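Local coordinates for alpha-amylase (Eubacterium rectale DSM 17629, PDB 6AZ5), which is a family 41 carbohydrate-binding module of a surface-held alpha-amylase that probably binds starch and related alpha-glucans, helping hold substrate near the enzyme, at residues I7-E12 against A71-T76; G21-W26 against T50-T55; R88-S93 against E98-V103. One frame throughout, in Å; residues are numbered along the deposited sequence.

How the contacts relate
From the N terminus, residues 7-12 open contact 1 on strand 3-10, and residues 21-26 open contact 2 at the start of strand 24-29. Contact 2 closes first, at 50-55 on strand 49-58, so its loop is nested inside the longer one that contact 1 closes at 71-76. Contact 3 follows in series, joining 88-93 to 98-103 with only a short turn between them; no loops cross. Strand 3-10 is flanked by strands 49-58 and 99-103, and strand 66-72 by strands 24-29 and 88-91. The three contacts tie these two groups of the beta-sandwich together, while the Arg72-Asp24 salt bridge joins contacts 1 and 2 within the second group.

Contact 1: residues I7-E12 against A71-T76; sequences IYYYNE and ARYDNT
Tyr9 reaches from strand 3-10 to Ala71 near the end of strand 66-72 and to Tyr73 just beyond it, bridging the two layers of the beta-sandwich. Its ring is sent across the gap with CG anti to the backbone N (chi1 171°). From CB, which points toward 71-76, the side chain runs inward to CG and CD1, and the first close touch comes at CE1, 3.5 Å from Ala71 CB. CZ lies as near that methyl, at 3.5 Å, so the ring meets alanine along its outer half; a side chain of one carbon suits a place where a whole aromatic ring arrives from the opposite strand. At the tip, Tyr9 OH comes to 3.1 Å from Tyr73 CE1, meeting the edge of that ring close to its plane, while the two tyrosine side chains cross at about a right angle.

Asn11, two residues along and therefore on the same side of its chain, brings a polar group to the same spot. Its ND2 donates to Tyr9 OH at 3.0 Å, with an N-H...O angle of 160° and the oxygen close to the amide plane, and it also packs 3.3 Å from Tyr73 CE1. Amide and Tyr73 ring stand almost perpendicular, 84° apart. The other end of the amide, Asn11 OD1, accepts from Asp13 N, which helps fix the amide's rotation. Phe52 and Tyr102 also touch the Tyr9 side chain.

Tyrosine suits positions 9 and 73 because each combines a ring for packing, buried in the case of Tyr9, with a hydroxyl for a polar partner. That partner is shared: Tyr9 OH and Tyr73 OH both hydrogen-bond to one carboxylate oxygen, OD1 of Asp104.

Contact 2: residues G21-W26 against T50-T55; sequences GKVDLW and TWFKQT
The chain directions from Val23 to Leu25 and from Phe52 to Gln54 differ by 49°, with Val23 and Phe52 facing each other at 8.4 Å between their CA atoms, a spacing that leaves the meeting to side chains in the sandwich interior. Val23 lies over one face of the Phe52 ring: its CB stands 4.2 Å above the plane, displaced toward the rim, and its CG2 comes 3.7 Å from Phe52 CZ. The branched, compact valine suits a spot where a flat ring must be covered close to the main chain.

Farther along, Leu25 meets Gln54. The Gln54 chain leaves its strand with CG between the backbone N and carbonyl carbon (chi1 65°), then extends so that NE2 lies 3.7 Å from Leu25 CD1, with Leu25 CG about equally near. The NE2 group is not stranded among hydrocarbons, because it donates to the backbone oxygen of Tyr36 in the intervening strand 35-44. Phe38 of that strand touches Val23, Leu25 and Gln54 alike.

The chemistry implies a buried, mainly apolar seam in which dispersion and exclusion of water do the joining, while the amide nitrogen of Gln54 is satisfied by a main-chain carbonyl.

Contact 3: residues R88-S93 against E98-V103; sequences RSFTIS and EVLYYV
Apolar contact holds the middle, where Phe90 and Leu100 meet between nearly antiparallel segments. Leu100 CG sits over one face of the Phe90 ring, 3.9 Å from its centroid and 21° off the normal, a CH-pi contact. A branched leucine suits this place because it covers the broad face of the ring.

Mixed packing follows at one end. Tyr102 OH touches Arg88 CG at 3.5 Å, and the guanidinium and phenol planes are nearly perpendicular. The polar ends converge on Asp84 OD2, which takes a salt bridge from Arg88 NE and a hydrogen bond with Tyr102 OH; Ala71 N donates to the same hydroxyl.

Hydrogen bonding dominates the other end. Ser93 N gives a nearly straight bond (169°) of 2.7 Å to Glu98 OE2, approaching on the syn side though 34° out of the carboxylate plane. His110 NE2 also bonds OE2, while His3 NE2 and Gly94 N serve OE1. The extended glutamate chain carries its carboxylate to this turn, and Ser93 OG bonds instead to Asp95 N.

With partners on both oxygens of a buried group, Glu98 is probably ionised, its negative charge stabilised by two backbone N-H groups and by hydrogen bonds with His3 and His110.

Contact 1: residues I7-E12 against A71-T76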
loop_
_atom_site.group_PDB
_atom_site.type_symbol
_atom_site.label_atom_id
_atom_site.label_comp_id
_atom_site.label_asym_id
_atom_site.label_seq_id
_atom_site.Cartn_x
_atom_site.Cartn_y
_atom_site.Cartn_z
ATOM N N ILE A 7 -5.327 1.590 -0.622
ATOM C CA ILE A 7 -4.354 0.995 0.276
ATOM C C ILE A 7 -3.591 2.072 1.043
ATOM O O ILE A 7 -3.008 2.992 0.460
ATOM C CB ILE A 7 -3.384 0.047 -0.483
ATOM C CG1 ILE A 7 -2.245 -0.394 0.430
ATOM C CG2 ILE A 7 -2.840 0.698 -1.738
ATOM C CD1 ILE A 7 -1.567 -1.664 -0.049
ATOM N N TYR A 8 -3.648 1.960 2.368
ATOM C CA TYR A 8 -2.922 2.838 3.275
ATOM C C TYR A 8 -1.604 2.200 3.684
ATOM O O TYR A 8 -1.538 0.986 3.878
ATOM C CB TYR A 8 -3.735 3.130 4.535
ATOM C CG TYR A 8 -5.079 3.785 4.316
ATOM C CD1 TYR A 8 -5.283 4.690 3.289
ATOM C CD2 TYR A 8 -6.145 3.501 5.160
ATOM C CE1 TYR A 8 -6.518 5.295 3.106
ATOM C CE2 TYR A 8 -7.380 4.094 4.983
ATOM C CZ TYR A 8 -7.563 4.986 3.953
ATOM O OH TYR A 8 -8.791 5.576 3.776
ATOM N N TYR A 9 -0.564 3.020 3.834
ATOM C CA TYR A 9 0.744 2.527 4.267
ATOM C C TYR A 9 1.342 3.377 5.382
ATOM O O TYR A 9 1.360 4.606 5.309
ATOM C CB TYR A 9 1.713 2.469 3.085
ATOM C CG TYR A 9 3.151 2.185 3.462
ATOM C CD1 TYR A 9 3.544 0.921 3.889
ATOM C CD2 TYR A 9 4.123 3.178 3.376
ATOM C CE1 TYR A 9 4.863 0.655 4.232
ATOM C CE2 TYR A 9 5.445 2.921 3.711
ATOM C CZ TYR A 9 5.809 1.658 4.140
ATOM O OH TYR A 9 7.120 1.399 4.475
ATOM N N TYR A 10 1.828 2.716 6.422
ATOM C CA TYR A 10 2.448 3.437 7.519
ATOM C C TYR A 10 3.869 2.957 7.763
ATOM O O TYR A 10 4.145 1.756 7.786
ATOM C CB TYR A 10 1.627 3.299 8.805
ATOM C CG TYR A 10 2.284 3.953 9.998
ATOM C CD1 TYR A 10 2.150 5.316 10.228
ATOM C CD2 TYR A 10 3.047 3.208 10.893
ATOM C CE1 TYR A 10 2.758 5.920 11.317
ATOM C CE2 TYR A 10 3.658 3.805 11.985
ATOM C CZ TYR A 10 3.510 5.158 12.191
ATOM O OH TYR A 10 4.113 5.754 13.275
ATOM N N ASN A 11 4.762 3.924 7.940
ATOM C CA ASN A 11 6.147 3.676 8.313
ATOM C C ASN A 11 6.602 4.827 9.198
ATOM O O ASN A 11 6.664 5.973 8.753
ATOM C CB ASN A 11 7.043 3.543 7.077
ATOM C CG ASN A 11 8.455 3.091 7.418
ATOM O OD1 ASN A 11 9.000 3.443 8.464
ATOM N ND2 ASN A 11 9.052 2.308 6.534
ATOM N N GLU A 12 6.902 4.519 10.456
ATOM C CA GLU A 12 7.288 5.544 11.419
ATOM C C GLU A 12 8.584 6.233 11.004
ATOM O O GLU A 12 8.850 7.364 11.408
ATOM C CB GLU A 12 7.432 4.939 12.819
ATOM C CG GLU A 12 8.344 3.724 12.880
ATOM C CD GLU A 12 8.556 3.224 14.300
ATOM O OE1 GLU A 12 8.103 3.907 15.245
ATOM O OE2 GLU A 12 9.178 2.153 14.469
ATOM N N ALA A 71 6.675 -2.340 0.021
ATOM C CA ALA A 71 6.916 -0.905 -0.011
ATOM C C ALA A 71 8.367 -0.594 -0.398
ATOM O O ALA A 71 9.264 -1.386 -0.119
ATOM C CB ALA A 71 6.582 -0.290 1.334
ATOM N N ARG A 72 8.585 0.546 -1.057
ATOM C CA ARG A 72 9.934 1.052 -1.334
ATOM C C ARG A 72 10.026 2.493 -0.847
ATOM O O ARG A 72 9.109 3.284 -1.070
ATOM C CB ARG A 72 10.268 0.956 -2.821
ATOM C CG ARG A 72 10.224 -0.454 -3.363
ATOM C CD ARG A 72 10.812 -0.526 -4.759
ATOM N NE ARG A 72 10.217 0.479 -5.633
ATOM C CZ ARG A 72 10.612 0.722 -6.878
ATOM N NH1 ARG A 72 11.609 0.026 -7.407
ATOM N NH2 ARG A 72 10.008 1.666 -7.593
ATOM N N TYR A 73 11.125 2.830 -0.175
ATOM C CA TYR A 73 11.186 4.055 0.628
ATOM C C TYR A 73 11.607 5.311 -0.134
ATOM O O TYR A 73 11.243 6.427 0.246
ATOM C CB TYR A 73 12.138 3.857 1.812
ATOM C CG TYR A 73 11.786 2.692 2.710
ATOM C CD1 TYR A 73 10.471 2.275 2.859
ATOM C CD2 TYR A 73 12.771 2.008 3.408
ATOM C CE1 TYR A 73 10.148 1.207 3.677
ATOM C CE2 TYR A 73 12.460 0.942 4.229
ATOM C CZ TYR A 73 11.149 0.544 4.360
ATOM O OH TYR A 73 10.836 -0.518 5.178
ATOM N N ASP A 74 12.386 5.137 -1.193
ATOM C CA ASP A 74 12.885 6.280 -1.952
ATOM C C ASP A 74 13.123 5.858 -3.392
ATOM O O ASP A 74 14.219 5.424 -3.748
ATOM C CB ASP A 74 14.173 6.823 -1.322
ATOM C CG ASP A 74 14.560 8.199 -1.857
ATOM O OD1 ASP A 74 14.017 8.624 -2.898
ATOM O OD2 ASP A 74 15.420 8.857 -1.231
ATOM N N ASN A 75 12.093 5.985 -4.222
ATOM C CA ASN A 75 12.159 5.454 -5.577
ATOM C C ASN A 75 13.023 6.302 -6.510
ATOM O O ASN A 75 13.232 5.938 -7.666
ATOM C CB ASN A 75 10.753 5.295 -6.163
ATOM C CG ASN A 75 9.963 6.597 -6.181
ATOM O OD1 ASN A 75 10.512 7.683 -5.992
ATOM N ND2 ASN A 75 8.660 6.485 -6.414
ATOM N N THR A 76 13.523 7.426 -6.004
ATOM C CA THR A 76 14.488 8.224 -6.751
ATOM C C THR A 76 15.839 7.509 -6.758
ATOM O O THR A 76 16.729 7.853 -7.538
ATOM C CB THR A 76 14.650 9.643 -6.166
ATOM O OG1 THR A 76 15.256 9.570 -4.869
ATOM C CG2 THR A 76 13.298 10.345 -6.058
#

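Contact 2: residues G21-W26 against T50-T55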
loop_
_atom_site.group_PDB
_atom_site.type_symbol
_atom_site.label_atom_id
_atom_site.label_comp_id
_atom_site.label_asym_id
_atom_site.label_seq_id
_atom_site.Cartn_x
_atom_site.Cartn_y
_atom_site.Cartn_z
ATOM N N GLY A 21 5.804 11.207 -2.978
ATOM C CA GLY A 21 6.279 11.140 -4.349
ATOM C C GLY A 21 7.455 10.194 -4.499
ATOM O O GLY A 21 7.779 9.747 -5.604
ATOM N N LYS A 22 8.090 9.875 -3.375
ATOM C CA LYS A 22 9.237 8.979 -3.378
ATOM C C LYS A 22 8.875 7.594 -2.834
ATOM O O LYS A 22 9.534 6.607 -3.146
ATOM C CB LYS A 22 10.384 9.594 -2.571
ATOM C CG LYS A 22 10.647 11.051 -2.934
ATOM C CD LYS A 22 11.930 11.596 -2.323
ATOM C CE LYS A 22 12.112 13.061 -2.696
ATOM N NZ LYS A 22 13.463 13.575 -2.355
ATOM N N VAL A 23 7.829 7.523 -2.017
ATOM C CA VAL A 23 7.381 6.240 -1.470
ATOM C C VAL A 23 6.427 5.564 -2.447
ATOM O O VAL A 23 5.452 6.179 -2.888
ATOM C CB VAL A 23 6.669 6.414 -0.114
ATOM C CG1 VAL A 23 6.374 5.061 0.515
ATOM C CG2 VAL A 23 7.500 7.271 0.821
ATOM N N ASP A 24 6.706 4.314 -2.805
ATOM C CA ASP A 24 5.766 3.565 -3.633
ATOM C C ASP A 24 5.593 2.120 -3.171
ATOM O O ASP A 24 6.093 1.715 -2.118
ATOM C CB ASP A 24 6.175 3.603 -5.121
ATOM C CG ASP A 24 7.519 2.925 -5.410
ATOM O OD1 ASP A 24 7.898 1.958 -4.715
ATOM O OD2 ASP A 24 8.200 3.356 -6.369
ATOM N N LEU A 25 4.845 1.370 -3.968
ATOM C CA LEU A 25 4.690 -0.060 -3.793
ATOM C C LEU A 25 5.169 -0.743 -5.058
ATOM O O LEU A 25 4.791 -0.344 -6.157
ATOM C CB LEU A 25 3.231 -0.442 -3.529
ATOM C CG LEU A 25 2.475 0.167 -2.358
ATOM C CD1 LEU A 25 1.025 -0.316 -2.379
ATOM C CD2 LEU A 25 3.160 -0.180 -1.031
ATOM N N TRP A 26 6.001 -1.764 -4.904
ATOM C CA TRP A 26 6.332 -2.633 -6.019
ATOM C C TRP A 26 5.377 -3.818 -5.984
ATOM O O TRP A 26 5.375 -4.587 -5.028
ATOM C CB TRP A 26 7.782 -3.100 -5.943
ATOM C CG TRP A 26 8.249 -3.740 -7.199
ATOM C CD1 TRP A 26 8.290 -5.075 -7.476
ATOM C CD2 TRP A 26 8.735 -3.071 -8.367
ATOM N NE1 TRP A 26 8.781 -5.278 -8.742
ATOM C CE2 TRP A 26 9.062 -4.061 -9.310
ATOM C CE3 TRP A 26 8.929 -1.726 -8.706
ATOM C CZ2 TRP A 26 9.569 -3.753 -10.571
ATOM C CZ3 TRP A 26 9.436 -1.422 -9.953
ATOM C CH2 TRP A 26 9.749 -2.432 -10.871
ATOM N N THR A 50 -0.496 9.387 10.642
ATOM C CA THR A 50 -0.862 9.670 9.254
ATOM C C THR A 50 -0.370 8.573 8.309
ATOM O O THR A 50 0.786 8.154 8.373
ATOM C CB THR A 50 -0.308 11.033 8.798
ATOM O OG1 THR A 50 -0.836 12.062 9.643
ATOM C CG2 THR A 50 -0.704 11.324 7.358
ATOM N N TRP A 51 -1.260 8.105 7.440
ATOM C CA TRP A 51 -0.916 7.074 6.465
ATOM C C TRP A 51 -0.667 7.672 5.085
ATOM O O TRP A 51 -1.269 8.682 4.731
ATOM C CB TRP A 51 -2.035 6.033 6.348
ATOM C CG TRP A 51 -2.412 5.318 7.609
ATOM C CD1 TRP A 51 -3.097 5.832 8.677
ATOM C CD2 TRP A 51 -2.176 3.940 7.909
ATOM N NE1 TRP A 51 -3.277 4.860 9.634
ATOM C CE2 TRP A 51 -2.721 3.689 9.186
ATOM C CE3 TRP A 51 -1.544 2.894 7.231
ATOM C CZ2 TRP A 51 -2.657 2.440 9.789
ATOM C CZ3 TRP A 51 -1.482 1.653 7.832
ATOM C CH2 TRP A 51 -2.034 1.436 9.099
ATOM N N PHE A 52 0.212 7.042 4.306
ATOM C CA PHE A 52 0.239 7.270 2.861
ATOM C C PHE A 52 -1.002 6.611 2.266
ATOM O O PHE A 52 -1.410 5.547 2.721
ATOM C CB PHE A 52 1.497 6.676 2.207
ATOM C CG PHE A 52 2.780 7.347 2.612
ATOM C CD1 PHE A 52 3.495 6.895 3.711
ATOM C CD2 PHE A 52 3.281 8.417 1.884
ATOM C CE1 PHE A 52 4.678 7.504 4.081
ATOM C CE2 PHE A 52 4.460 9.032 2.250
ATOM C CZ PHE A 52 5.161 8.575 3.350
ATOM N N LYS A 53 -1.606 7.212 1.249
ATOM C CA LYS A 53 -2.720 6.539 0.598
ATOM C C LYS A 53 -2.610 6.593 -0.916
ATOM O O LYS A 53 -1.972 7.485 -1.477
ATOM C CB LYS A 53 -4.058 7.139 1.052
ATOM C CG LYS A 53 -4.588 8.242 0.166
ATOM C CD LYS A 53 -5.892 8.819 0.699
ATOM C CE LYS A 53 -6.299 10.061 -0.091
ATOM N NZ LYS A 53 -7.366 10.825 0.606
ATOM N N GLN A 54 -3.222 5.609 -1.565
ATOM C CA GLN A 54 -3.419 5.633 -3.005
ATOM C C GLN A 54 -4.541 4.671 -3.367
ATOM O O GLN A 54 -4.888 3.788 -2.581
ATOM C CB GLN A 54 -2.139 5.263 -3.744
ATOM C CG GLN A 54 -1.664 3.844 -3.504
ATOM C CD GLN A 54 -0.464 3.491 -4.364
ATOM O OE1 GLN A 54 -0.503 3.613 -5.588
ATOM N NE2 GLN A 54 0.619 3.072 -3.722
ATOM N N THR A 55 -5.122 4.851 -4.545
ATOM C CA THR A 55 -6.119 3.912 -5.030
ATOM C C THR A 55 -5.531 3.104 -6.176
ATOM O O THR A 55 -4.679 3.583 -6.919
ATOM C CB THR A 55 -7.395 4.615 -5.502
ATOM O OG1 THR A 55 -7.061 5.544 -6.538
ATOM C CG2 THR A 55 -8.056 5.357 -4.352
#

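Contact 3: residues R88-S93 against E98-V103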
loop_
_atom_site.group_PDB
_atom_site.type_symbol
_atom_site.label_atom_id
_atom_site.label_comp_id
_atom_site.label_asym_id
_atom_site.label_seq_id
_atom_site.Cartn_x
_atom_site.Cartn_y
_atom_site.Cartn_z
ATOM N N ARG A 88 5.483 -9.213 0.783
ATOM C CA ARG A 88 4.168 -9.205 1.410
ATOM C C ARG A 88 3.102 -9.681 0.435
ATOM O O ARG A 88 3.381 -9.911 -0.742
ATOM C CB ARG A 88 3.817 -7.809 1.926
ATOM C CG ARG A 88 4.882 -7.171 2.787
ATOM C CD ARG A 88 5.342 -8.093 3.909
ATOM N NE ARG A 88 6.319 -7.426 4.768
ATOM C CZ ARG A 88 7.009 -8.026 5.734
ATOM N NH1 ARG A 88 6.837 -9.319 5.981
ATOM N NH2 ARG A 88 7.874 -7.325 6.457
ATOM N N SER A 89 1.879 -9.838 0.929
ATOM C CA SER A 89 0.769 -10.228 0.071
ATOM C C SER A 89 -0.582 -10.001 0.734
ATOM O O SER A 89 -0.683 -9.908 1.960
ATOM C CB SER A 89 0.888 -11.699 -0.341
ATOM O OG SER A 89 0.691 -12.553 0.767
ATOM N N PHE A 90 -1.614 -9.913 -0.097
ATOM C CA PHE A 90 -2.993 -9.875 0.368
ATOM C C PHE A 90 -3.895 -10.358 -0.748
ATOM O O PHE A 90 -3.448 -10.569 -1.874
ATOM C CB PHE A 90 -3.410 -8.471 0.824
ATOM C CG PHE A 90 -3.472 -7.450 -0.284
ATOM C CD1 PHE A 90 -2.342 -6.736 -0.652
ATOM C CD2 PHE A 90 -4.669 -7.175 -0.931
ATOM C CE1 PHE A 90 -2.396 -5.780 -1.663
ATOM C CE2 PHE A 90 -4.733 -6.221 -1.947
ATOM C CZ PHE A 90 -3.591 -5.523 -2.313
ATOM N N THR A 91 -5.168 -10.541 -0.430
ATOM C CA THR A 91 -6.130 -10.989 -1.420
ATOM C C THR A 91 -7.132 -9.879 -1.701
ATOM O O THR A 91 -7.658 -9.264 -0.782
ATOM C CB THR A 91 -6.854 -12.269 -0.951
ATOM O OG1 THR A 91 -5.886 -13.296 -0.701
ATOM C CG2 THR A 91 -7.837 -12.756 -2.004
ATOM N N ILE A 92 -7.374 -9.611 -2.977
ATOM C CA ILE A 92 -8.342 -8.600 -3.371
ATOM C C ILE A 92 -9.755 -9.084 -3.049
ATOM O O ILE A 92 -10.242 -10.037 -3.652
ATOM C CB ILE A 92 -8.213 -8.276 -4.864
ATOM C CG1 ILE A 92 -6.765 -7.882 -5.185
ATOM C CG2 ILE A 92 -9.194 -7.185 -5.267
ATOM C CD1 ILE A 92 -6.447 -7.912 -6.664
ATOM N N SER A 93 -10.398 -8.431 -2.084
ATOM C CA SER A 93 -11.705 -8.863 -1.585
ATOM C C SER A 93 -12.860 -8.431 -2.482
ATOM O O SER A 93 -13.913 -9.063 -2.497
ATOM C CB SER A 93 -11.942 -8.324 -0.174
ATOM O OG SER A 93 -12.315 -6.956 -0.202
ATOM N N GLU A 98 -13.255 -1.305 -0.541
ATOM C CA GLU A 98 -12.138 -2.120 -0.084
ATOM C C GLU A 98 -10.948 -1.257 0.325
ATOM O O GLU A 98 -10.437 -0.454 -0.455
ATOM C CB GLU A 98 -11.708 -3.125 -1.152
ATOM C CG GLU A 98 -10.545 -3.989 -0.684
ATOM C CD GLU A 98 -10.265 -5.170 -1.585
ATOM O OE1 GLU A 98 -10.812 -5.231 -2.705
ATOM O OE2 GLU A 98 -9.484 -6.041 -1.165
ATOM N N VAL A 99 -10.522 -1.437 1.565
ATOM C CA VAL A 99 -9.378 -0.725 2.096
ATOM C C VAL A 99 -8.367 -1.719 2.647
ATOM O O VAL A 99 -8.729 -2.630 3.387
ATOM C CB VAL A 99 -9.802 0.261 3.194
ATOM C CG1 VAL A 99 -8.588 0.853 3.885
ATOM C CG2 VAL A 99 -10.661 1.357 2.592
ATOM N N LEU A 100 -7.105 -1.557 2.260
ATOM C CA LEU A 100 -6.026 -2.351 2.835
ATOM C C LEU A 100 -5.157 -1.498 3.760
ATOM O O LEU A 100 -4.838 -0.346 3.451
ATOM C CB LEU A 100 -5.176 -2.990 1.738
ATOM C CG LEU A 100 -5.664 -4.331 1.168
ATOM C CD1 LEU A 100 -5.890 -5.345 2.273
ATOM C CD2 LEU A 100 -6.925 -4.172 0.319
ATOM N N TYR A 101 -4.804 -2.067 4.908
ATOM C CA TYR A 101 -3.912 -1.412 5.852
ATOM C C TYR A 101 -2.561 -2.104 5.863
ATOM O O TYR A 101 -2.421 -3.234 6.331
ATOM C CB TYR A 101 -4.508 -1.404 7.252
ATOM C CG TYR A 101 -5.785 -0.615 7.350
ATOM C CD1 TYR A 101 -5.768 0.743 7.642
ATOM C CD2 TYR A 101 -7.009 -1.224 7.136
ATOM C CE1 TYR A 101 -6.942 1.465 7.725
ATOM C CE2 TYR A 101 -8.182 -0.514 7.219
ATOM C CZ TYR A 101 -8.147 0.828 7.511
ATOM O OH TYR A 101 -9.327 1.527 7.589
ATOM N N TYR A 102 -1.570 -1.411 5.325
ATOM C CA TYR A 102 -0.240 -1.958 5.196
ATOM C C TYR A 102 0.680 -1.245 6.176
ATOM O O TYR A 102 1.100 -0.112 5.950
ATOM C CB TYR A 102 0.237 -1.829 3.744
ATOM C CG TYR A 102 1.635 -2.321 3.444
ATOM C CD1 TYR A 102 2.321 -3.142 4.331
ATOM C CD2 TYR A 102 2.244 -2.020 2.228
ATOM C CE1 TYR A 102 3.594 -3.601 4.042
ATOM C CE2 TYR A 102 3.513 -2.483 1.924
ATOM C CZ TYR A 102 4.183 -3.275 2.837
ATOM O OH TYR A 102 5.444 -3.743 2.548
ATOM N N VAL A 103 0.959 -1.922 7.284
ATOM C CA VAL A 103 1.986 -1.478 8.211
ATOM C C VAL A 103 3.306 -2.084 7.765
ATOM O O VAL A 103 3.403 -3.297 7.583
ATOM C CB VAL A 103 1.678 -1.882 9.666
ATOM C CG1 VAL A 103 2.933 -1.786 10.525
ATOM C CG2 VAL A 103 0.567 -1.010 10.233
#